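PDB 6Y1W: putative tryptophan halogenase from Xanthomonas campestris pv. campestris, which is a flavin-dependent halogenase of the tryptophan halogenase family and probably binds FAD. Local coordinates for residues F151-N156 / A493-R498; A83-F88 / P501-P506. All coordinates share one frame; numbering follows the deposited sequence.

Contact 1: F151-N156 / A493-R498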
ATOM      1  N   PHE A 151      30.474   4.120   5.105  1.00 17.39           N
ATOM      2  CA  PHE A 151      29.515   3.086   4.724  1.00 15.16           C
ATOM      3  C   PHE A 151      30.015   1.724   5.169  1.00 16.11           C
ATOM      4  O   PHE A 151      31.187   1.384   4.937  1.00 18.69           O
ATOM      5  CB  PHE A 151      29.253   3.016   3.203  1.00 17.38           C
ATOM      6  CG  PHE A 151      28.229   1.961   2.849  1.00 17.59           C
ATOM      7  CD1 PHE A 151      26.874   2.267   2.907  1.00 18.99           C
ATOM      8  CD2 PHE A 151      28.607   0.642   2.593  1.00 17.11           C
ATOM      9  CE1 PHE A 151      25.927   1.294   2.664  1.00 15.89           C
ATOM     10  CE2 PHE A 151      27.663  -0.346   2.360  1.00 17.42           C
ATOM     11  CZ  PHE A 151      26.305  -0.013   2.409  1.00 16.53           C
ATOM     12  N   ALA A 152      29.103   0.934   5.732  1.00 15.93           N
ATOM     13  CA  ALA A 152      29.195  -0.530   5.764  1.00 18.50           C
ATOM     14  C   ALA A 152      27.782  -1.069   5.950  1.00 18.53           C
ATOM     15  O   ALA A 152      26.889  -0.332   6.347  1.00 21.20           O
ATOM     16  CB  ALA A 152      30.141  -0.999   6.893  1.00 20.63           C
ATOM     17  N   HIS A 153      27.565  -2.359   5.635  1.00 20.42           N
ATOM     18  CA  HIS A 153      26.258  -2.946   5.916  1.00 21.49           C
ATOM     19  C   HIS A 153      26.058  -3.057   7.422  1.00 24.02           C
ATOM     20  O   HIS A 153      27.007  -3.276   8.174  1.00 25.11           O
ATOM     21  CB  HIS A 153      26.102  -4.354   5.323  1.00 19.54           C
ATOM     22  CG  HIS A 153      26.366  -4.430   3.861  1.00 21.07           C
ATOM     23  ND1 HIS A 153      27.626  -4.649   3.348  1.00 22.10           N
ATOM     24  CD2 HIS A 153      25.541  -4.308   2.799  1.00 22.67           C
ATOM     25  CE1 HIS A 153      27.564  -4.672   2.028  1.00 18.63           C
ATOM     26  NE2 HIS A 153      26.310  -4.457   1.667  1.00 18.37           N
ATOM     27  N   LEU A 154      24.810  -2.936   7.845  1.00 22.57           N
ATOM     28  CA  LEU A 154      24.493  -3.169   9.251  1.00 23.06           C
ATOM     29  C   LEU A 154      23.551  -4.352   9.401  1.00 35.65           C
ATOM     30  O   LEU A 154      22.791  -4.662   8.479  1.00 29.89           O
ATOM     31  CB  LEU A 154      23.859  -1.923   9.880  1.00 25.85           C
ATOM     32  CG  LEU A 154      24.847  -0.796  10.178  1.00 27.71           C
ATOM     33  CD1 LEU A 154      24.123   0.477  10.656  1.00 27.99           C
ATOM     34  CD2 LEU A 154      25.861  -1.293  11.218  1.00 27.32           C
ATOM     35  N   PRO A 155      23.560  -5.023  10.559  1.00 34.67           N
ATOM     36  CA  PRO A 155      22.687  -6.191  10.739  1.00 39.75           C
ATOM     37  C   PRO A 155      21.226  -5.859  10.473  1.00 42.47           C
ATOM     38  O   PRO A 155      20.761  -4.744  10.723  1.00 35.59           O
ATOM     39  CB  PRO A 155      22.908  -6.575  12.207  1.00 33.49           C
ATOM     40  CG  PRO A 155      24.261  -6.061  12.533  1.00 43.60           C
ATOM     41  CD  PRO A 155      24.434  -4.799  11.726  1.00 33.28           C
ATOM     42  N   ASN A 156      20.506  -6.856   9.937  1.00 43.83           N
ATOM     43  CA  ASN A 156      19.062  -6.767   9.690  1.00 48.83           C
ATOM     44  C   ASN A 156      18.715  -5.553   8.835  1.00 52.44           C
ATOM     45  O   ASN A 156      17.764  -4.822   9.127  1.00 46.17           O
ATOM     46  CB  ASN A 156      18.269  -6.740  11.000  1.00 48.41           C
ATOM     47  CG  ASN A 156      18.634  -7.883  11.926  1.00 75.15           C
ATOM     48  OD1 ASN A 156      18.790  -7.693  13.135  1.00 74.27           O
ATOM     49  ND2 ASN A 156      18.783  -9.078  11.363  1.00 67.74           N
ATOM     50  N   ALA A 493      35.846   4.433   1.076  1.00 16.76           N
ATOM     51  CA  ALA A 493      36.921   3.867   0.268  1.00 19.43           C
ATOM     52  C   ALA A 493      37.503   2.628   0.922  1.00 19.78           C
ATOM     53  O   ALA A 493      37.846   1.667   0.231  1.00 17.86           O
ATOM     54  CB  ALA A 493      38.026   4.901   0.062  1.00 20.51           C
ATOM     55  N   GLU A 494      37.622   2.630   2.256  1.00 21.47           N
ATOM     56  CA  GLU A 494      38.137   1.443   2.928  1.00 21.62           C
ATOM     57  C   GLU A 494      37.172   0.277   2.785  1.00 23.05           C
ATOM     58  O   GLU A 494      37.589  -0.868   2.551  1.00 21.21           O
ATOM     59  CB  GLU A 494      38.400   1.752   4.403  1.00 26.13           C
ATOM     60  CG  GLU A 494      39.728   2.443   4.599  1.00 54.63           C
ATOM     61  CD  GLU A 494      39.908   2.975   5.999  1.00 73.05           C
ATOM     62  OE1 GLU A 494      40.611   4.006   6.146  1.00 51.73           O
ATOM     63  OE2 GLU A 494      39.357   2.350   6.941  1.00 48.98           O
ATOM     64  N   PHE A 495      35.871   0.544   2.890  1.00 18.57           N
ATOM     65  CA  PHE A 495      34.918  -0.532   2.729  1.00 17.63           C
ATOM     66  C   PHE A 495      34.939  -1.080   1.302  1.00 17.55           C
ATOM     67  O   PHE A 495      34.937  -2.295   1.104  1.00 17.40           O
ATOM     68  CB  PHE A 495      33.508  -0.062   3.125  1.00 17.21           C
ATOM     69  CG  PHE A 495      32.553  -1.195   3.220  1.00 17.69           C
ATOM     70  CD1 PHE A 495      32.582  -2.050   4.330  1.00 22.30           C
ATOM     71  CD2 PHE A 495      31.681  -1.473   2.184  1.00 16.27           C
ATOM     72  CE1 PHE A 495      31.721  -3.153   4.395  1.00 17.28           C
ATOM     73  CE2 PHE A 495      30.834  -2.566   2.241  1.00 17.90           C
ATOM     74  CZ  PHE A 495      30.846  -3.417   3.351  1.00 17.02           C
ATOM     75  N   LEU A 496      34.980  -0.195   0.296  1.00 19.35           N
ATOM     76  CA  LEU A 496      35.028  -0.655  -1.090  1.00 16.09           C
ATOM     77  C   LEU A 496      36.246  -1.543  -1.344  1.00 14.74           C
ATOM     78  O   LEU A 496      36.148  -2.588  -1.987  1.00 16.28           O
ATOM     79  CB  LEU A 496      35.055   0.540  -2.036  1.00 15.37           C
ATOM     80  CG  LEU A 496      33.798   1.437  -2.007  1.00 13.28           C
ATOM     81  CD1 LEU A 496      34.100   2.729  -2.746  1.00 14.48           C
ATOM     82  CD2 LEU A 496      32.657   0.665  -2.736  1.00 14.93           C
ATOM     83  N   ARG A 497      37.405  -1.095  -0.875  1.00 19.26           N
ATOM     84  CA  ARG A 497      38.631  -1.853  -1.109  1.00 20.31           C
ATOM     85  C   ARG A 497      38.526  -3.270  -0.560  1.00 21.41           C
ATOM     86  O   ARG A 497      39.094  -4.208  -1.142  1.00 23.34           O
ATOM     87  CB  ARG A 497      39.805  -1.142  -0.459  1.00 22.27           C
ATOM     88  CG  ARG A 497      40.488  -0.156  -1.386  1.00 46.73           C
ATOM     89  CD  ARG A 497      41.844   0.262  -0.835  1.00 62.05           C
ATOM     90  NE  ARG A 497      41.714   1.197   0.279  1.00 70.18           N
ATOM     91  CZ  ARG A 497      41.587   2.512   0.131  1.00 52.25           C
ATOM     92  NH1 ARG A 497      41.566   3.036  -1.093  1.00 42.30           N
ATOM     93  NH2 ARG A 497      41.479   3.297   1.200  1.00 47.42           N
ATOM     94  N   ARG A 498      37.842  -3.443   0.575  1.00 20.34           N
ATOM     95  CA  ARG A 498      37.712  -4.774   1.169  1.00 20.92           C
ATOM     96  C   ARG A 498      36.542  -5.579   0.621  1.00 23.72           C
ATOM     97  O   ARG A 498      36.605  -6.818   0.601  1.00 24.32           O
ATOM     98  CB  ARG A 498      37.542  -4.675   2.695  1.00 23.82           C
ATOM     99  CG  ARG A 498      38.558  -3.799   3.394  1.00 43.43           C
ATOM    100  CD  ARG A 498      38.509  -3.981   4.918  1.00 63.61           C
ATOM    101  NE  ARG A 498      37.209  -3.639   5.502  1.00 52.87           N
ATOM    102  CZ  ARG A 498      37.034  -2.717   6.449  1.00 72.77           C
ATOM    103  NH1 ARG A 498      35.818  -2.470   6.927  1.00 60.12           N
ATOM    104  NH2 ARG A 498      38.075  -2.037   6.921  1.00 76.21           N
TER

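Contact 2: A83-F88 / P501-P506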
ATOM      1  N   ALA A  83      32.153  -5.613 -10.895  1.00 14.40           N
ATOM      2  CA  ALA A  83      32.052  -5.671 -12.343  1.00 13.94           C
ATOM      3  C   ALA A  83      31.532  -4.384 -12.962  1.00 16.06           C
ATOM      4  O   ALA A  83      31.716  -4.197 -14.167  1.00 19.41           O
ATOM      5  CB  ALA A  83      31.101  -6.805 -12.757  1.00 17.56           C
ATOM      6  N   THR A  84      30.948  -3.476 -12.171  1.00 14.64           N
ATOM      7  CA  THR A  84      30.336  -2.283 -12.734  1.00 11.41           C
ATOM      8  C   THR A  84      30.980  -1.021 -12.188  1.00 10.92           C
ATOM      9  O   THR A  84      30.405   0.056 -12.319  1.00 13.39           O
ATOM     10  CB  THR A  84      28.822  -2.267 -12.483  1.00 13.84           C
ATOM     11  OG1 THR A  84      28.573  -2.300 -11.091  1.00 14.73           O
ATOM     12  CG2 THR A  84      28.141  -3.498 -13.169  1.00 13.85           C
ATOM     13  N   GLN A  85      32.187  -1.133 -11.610  1.00 12.59           N
ATOM     14  CA  GLN A  85      32.906   0.015 -11.028  1.00 14.08           C
ATOM     15  C   GLN A  85      32.074   0.719  -9.952  1.00 14.12           C
ATOM     16  O   GLN A  85      32.226   1.941  -9.727  1.00 14.42           O
ATOM     17  CB  GLN A  85      33.359   1.016 -12.104  1.00 12.92           C
ATOM     18  CG  GLN A  85      34.313   0.388 -13.147  1.00 16.08           C
ATOM     19  CD  GLN A  85      35.729   0.304 -12.603  1.00 16.63           C
ATOM     20  OE1 GLN A  85      36.183   1.184 -11.854  1.00 18.64           O
ATOM     21  NE2 GLN A  85      36.428  -0.787 -12.953  1.00 17.89           N
ATOM     22  N   ALA A  86      31.224  -0.041  -9.238  1.00 13.81           N
ATOM     23  CA  ALA A  86      30.161   0.596  -8.459  1.00 16.28           C
ATOM     24  C   ALA A  86      30.619   1.073  -7.087  1.00 18.45           C
ATOM     25  O   ALA A  86      31.545   0.526  -6.488  1.00 14.44           O
ATOM     26  CB  ALA A  86      28.974  -0.356  -8.271  1.00 13.08           C
ATOM     27  N   THR A  87      29.934   2.103  -6.573  1.00 13.59           N
ATOM     28  CA  THR A  87      30.122   2.551  -5.197  1.00 12.66           C
ATOM     29  C   THR A  87      28.772   2.560  -4.492  1.00 15.45           C
ATOM     30  O   THR A  87      27.724   2.367  -5.113  1.00 14.93           O
ATOM     31  CB  THR A  87      30.763   3.965  -5.121  1.00 17.52           C
ATOM     32  OG1 THR A  87      29.858   4.926  -5.683  1.00 17.59           O
ATOM     33  CG2 THR A  87      32.124   4.027  -5.921  1.00 13.58           C
ATOM     34  N   PHE A  88      28.790   2.814  -3.194  1.00 13.74           N
ATOM     35  CA  PHE A  88      27.540   2.865  -2.449  1.00 14.37           C
ATOM     36  C   PHE A  88      26.944   4.268  -2.437  1.00 14.36           C
ATOM     37  O   PHE A  88      27.658   5.282  -2.491  1.00 16.49           O
ATOM     38  CB  PHE A  88      27.748   2.370  -1.008  1.00 11.99           C
ATOM     39  CG  PHE A  88      28.064   0.907  -0.932  1.00 16.09           C
ATOM     40  CD1 PHE A  88      27.030  -0.048  -1.025  1.00 14.05           C
ATOM     41  CD2 PHE A  88      29.369   0.461  -0.810  1.00 17.39           C
ATOM     42  CE1 PHE A  88      27.304  -1.412  -0.999  1.00 13.76           C
ATOM     43  CE2 PHE A  88      29.641  -0.923  -0.785  1.00 14.27           C
ATOM     44  CZ  PHE A  88      28.614  -1.844  -0.879  1.00 14.71           C
ATOM     45  N   PRO A 501      36.335  -4.460  -4.575  1.00 18.14           N
ATOM     46  CA  PRO A 501      37.278  -3.665  -5.378  1.00 18.72           C
ATOM     47  C   PRO A 501      37.199  -3.979  -6.869  1.00 16.80           C
ATOM     48  O   PRO A 501      37.220  -5.145  -7.301  1.00 19.29           O
ATOM     49  CB  PRO A 501      38.650  -4.039  -4.783  1.00 23.03           C
ATOM     50  CG  PRO A 501      38.445  -5.374  -4.190  1.00 19.02           C
ATOM     51  CD  PRO A 501      37.043  -5.345  -3.620  1.00 18.67           C
ATOM     52  N   ALA A 502      37.026  -2.906  -7.669  1.00 16.59           N
ATOM     53  CA  ALA A 502      37.030  -2.951  -9.120  1.00 14.89           C
ATOM     54  C   ALA A 502      38.423  -2.596  -9.621  1.00 15.07           C
ATOM     55  O   ALA A 502      39.090  -1.742  -9.038  1.00 17.74           O
ATOM     56  CB  ALA A 502      36.031  -1.952  -9.728  1.00 17.73           C
ATOM     57  N   PRO A 503      38.858  -3.212 -10.711  1.00 21.21           N
ATOM     58  CA  PRO A 503      40.186  -2.881 -11.253  1.00 23.47           C
ATOM     59  C   PRO A 503      40.227  -1.470 -11.837  1.00 19.76           C
ATOM     60  O   PRO A 503      39.325  -1.049 -12.564  1.00 18.71           O
ATOM     61  CB  PRO A 503      40.388  -3.938 -12.348  1.00 28.23           C
ATOM     62  CG  PRO A 503      39.006  -4.312 -12.773  1.00 28.83           C
ATOM     63  CD  PRO A 503      38.155  -4.231 -11.509  1.00 28.77           C
ATOM     64  N   ALA A 504      41.280  -0.742 -11.533  1.00 19.62           N
ATOM     65  CA  ALA A 504      41.389   0.602 -12.102  1.00 18.74           C
ATOM     66  C   ALA A 504      41.598   0.496 -13.611  1.00 18.29           C
ATOM     67  O   ALA A 504      42.433  -0.292 -14.061  1.00 20.38           O
ATOM     68  CB  ALA A 504      42.549   1.398 -11.476  1.00 23.61           C
ATOM     69  N   PRO A 505      40.873   1.258 -14.424  1.00 18.72           N
ATOM     70  CA  PRO A 505      41.130   1.226 -15.862  1.00 18.25           C
ATOM     71  C   PRO A 505      42.591   1.536 -16.140  1.00 15.34           C
ATOM     72  O   PRO A 505      43.190   2.396 -15.471  1.00 17.82           O
ATOM     73  CB  PRO A 505      40.208   2.324 -16.407  1.00 19.37           C
ATOM     74  CG  PRO A 505      39.023   2.314 -15.379  1.00 22.45           C
ATOM     75  CD  PRO A 505      39.653   2.013 -14.056  1.00 20.04           C
ATOM     76  N   PRO A 506      43.178   0.918 -17.169  1.00 15.75           N
ATOM     77  CA  PRO A 506      44.630   1.041 -17.351  1.00 15.90           C
ATOM     78  C   PRO A 506      45.054   2.350 -17.975  1.00 20.08           C
ATOM     79  O   PRO A 506      46.166   2.835 -17.739  1.00 20.14           O
ATOM     80  CB  PRO A 506      44.961  -0.129 -18.282  1.00 18.00           C
ATOM     81  CG  PRO A 506      43.664  -0.385 -19.051  1.00 17.48           C
ATOM     82  CD  PRO A 506      42.606  -0.150 -17.998  1.00 16.00           C
TER

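Contact 1: F151-N156 / A493-R498
F495 and F151 both turn CG away from the backbone N, with chi1 near 180° in each. F495 thereby projects from its helix onto the 151-153 backbone, and F151 swings its ring alongside. The F151 edge points at the F495 face in an offset edge-to-face pair, with planes at 71°. CD2 of F151 makes the closest approach, 3.8 Å from CD2 of F495, near the rim of that ring. A152 uses the same face. Its CA sits almost on the ring normal, 4.0 Å from the F495 centroid, in a CH-pi contact. A152 CB adds a 3.7 Å touch to F495 CE1. H153 comes in at the far end of the ring, where its ND1 is 3.4 Å from F495 CZ. The two planes meet obliquely, at 65°. F151, H153 and F495 form an aromatic cluster that joins the loop before strand 162-166 to helix 492-499. The F88 ring stacks on F151, and Y161 and Y499 extend the cluster. H153 NE2 is hydrogen-bonded to E77 OE1, which restrains the turn of the imidazole. F151 CE2 lies over the centre of the H153 ring on one face. The F151 carbonyl O is buried against F495, 3.3 Å from its CB, and has no hydrogen-bonding partner in the model.

Contact 2: A83-F88 / P501-P506
The side-chain amide of Q85 is the flat group here, and A502 CB rests over one of its faces. That methyl lies 3.7 Å from Q85 CD and is displaced toward the nitrogen, 3.5 Å from NE2. P505 lies on the other side of the amide plane, beyond its outer edge. Its ring CD is a loose 4.2 Å from Q85 OE1. At the nitrogen edge, P503 O accepts a hydrogen bond from Q85 NE2 of 2.9 Å. The N-H points well at the oxygen, at 161°, and the oxygen lies close to the amide plane. Seen from the carbonyl, the donor is tilted 24° out of plane. The P503 ring stays near the same nitrogen, with its CD 4.1 Å from NE2. Q85 has a left-handed backbone, and its side chain bends at chi2 (-80°), which carries the amide across to the tail. Q280 bridges the two segments nearby: its OE1 takes the A502 N-H and its NE2 donates to A86 O. H281 NE2 is hydrogen-bonded to A502 O. The tail is thus held through its backbone polar groups as well as by the methyl of A502. Residues 501-505 run extended, with backbone angles close to polyproline II, as suits their alternation of proline and alanine. Such a chain makes no regular internal backbone hydrogen bonds, and a side-chain amide binding one of its carbonyls is a typical way of docking it.

The two contacts lie about 15 Å apart, centre to centre, on the same side of the chain's centre. Along the sequence the order is 83-88, 151-156, 493-498, 501-506, so contact 2 encloses contact 1. Helix 492-499 supplies one side of contact 1 and leads straight into the proline-rich tail of contact 2. The contacts also touch. F88, in the middle of strand 87-89, joins the two, packing on F495 and L496 as well as on F151. Its CE2 is 3.6 Å from F495 CD2. Together they bind the C-terminal helix and tail to the region beside strand 87-89. That strand ends at K89, the predicted active-site lysine.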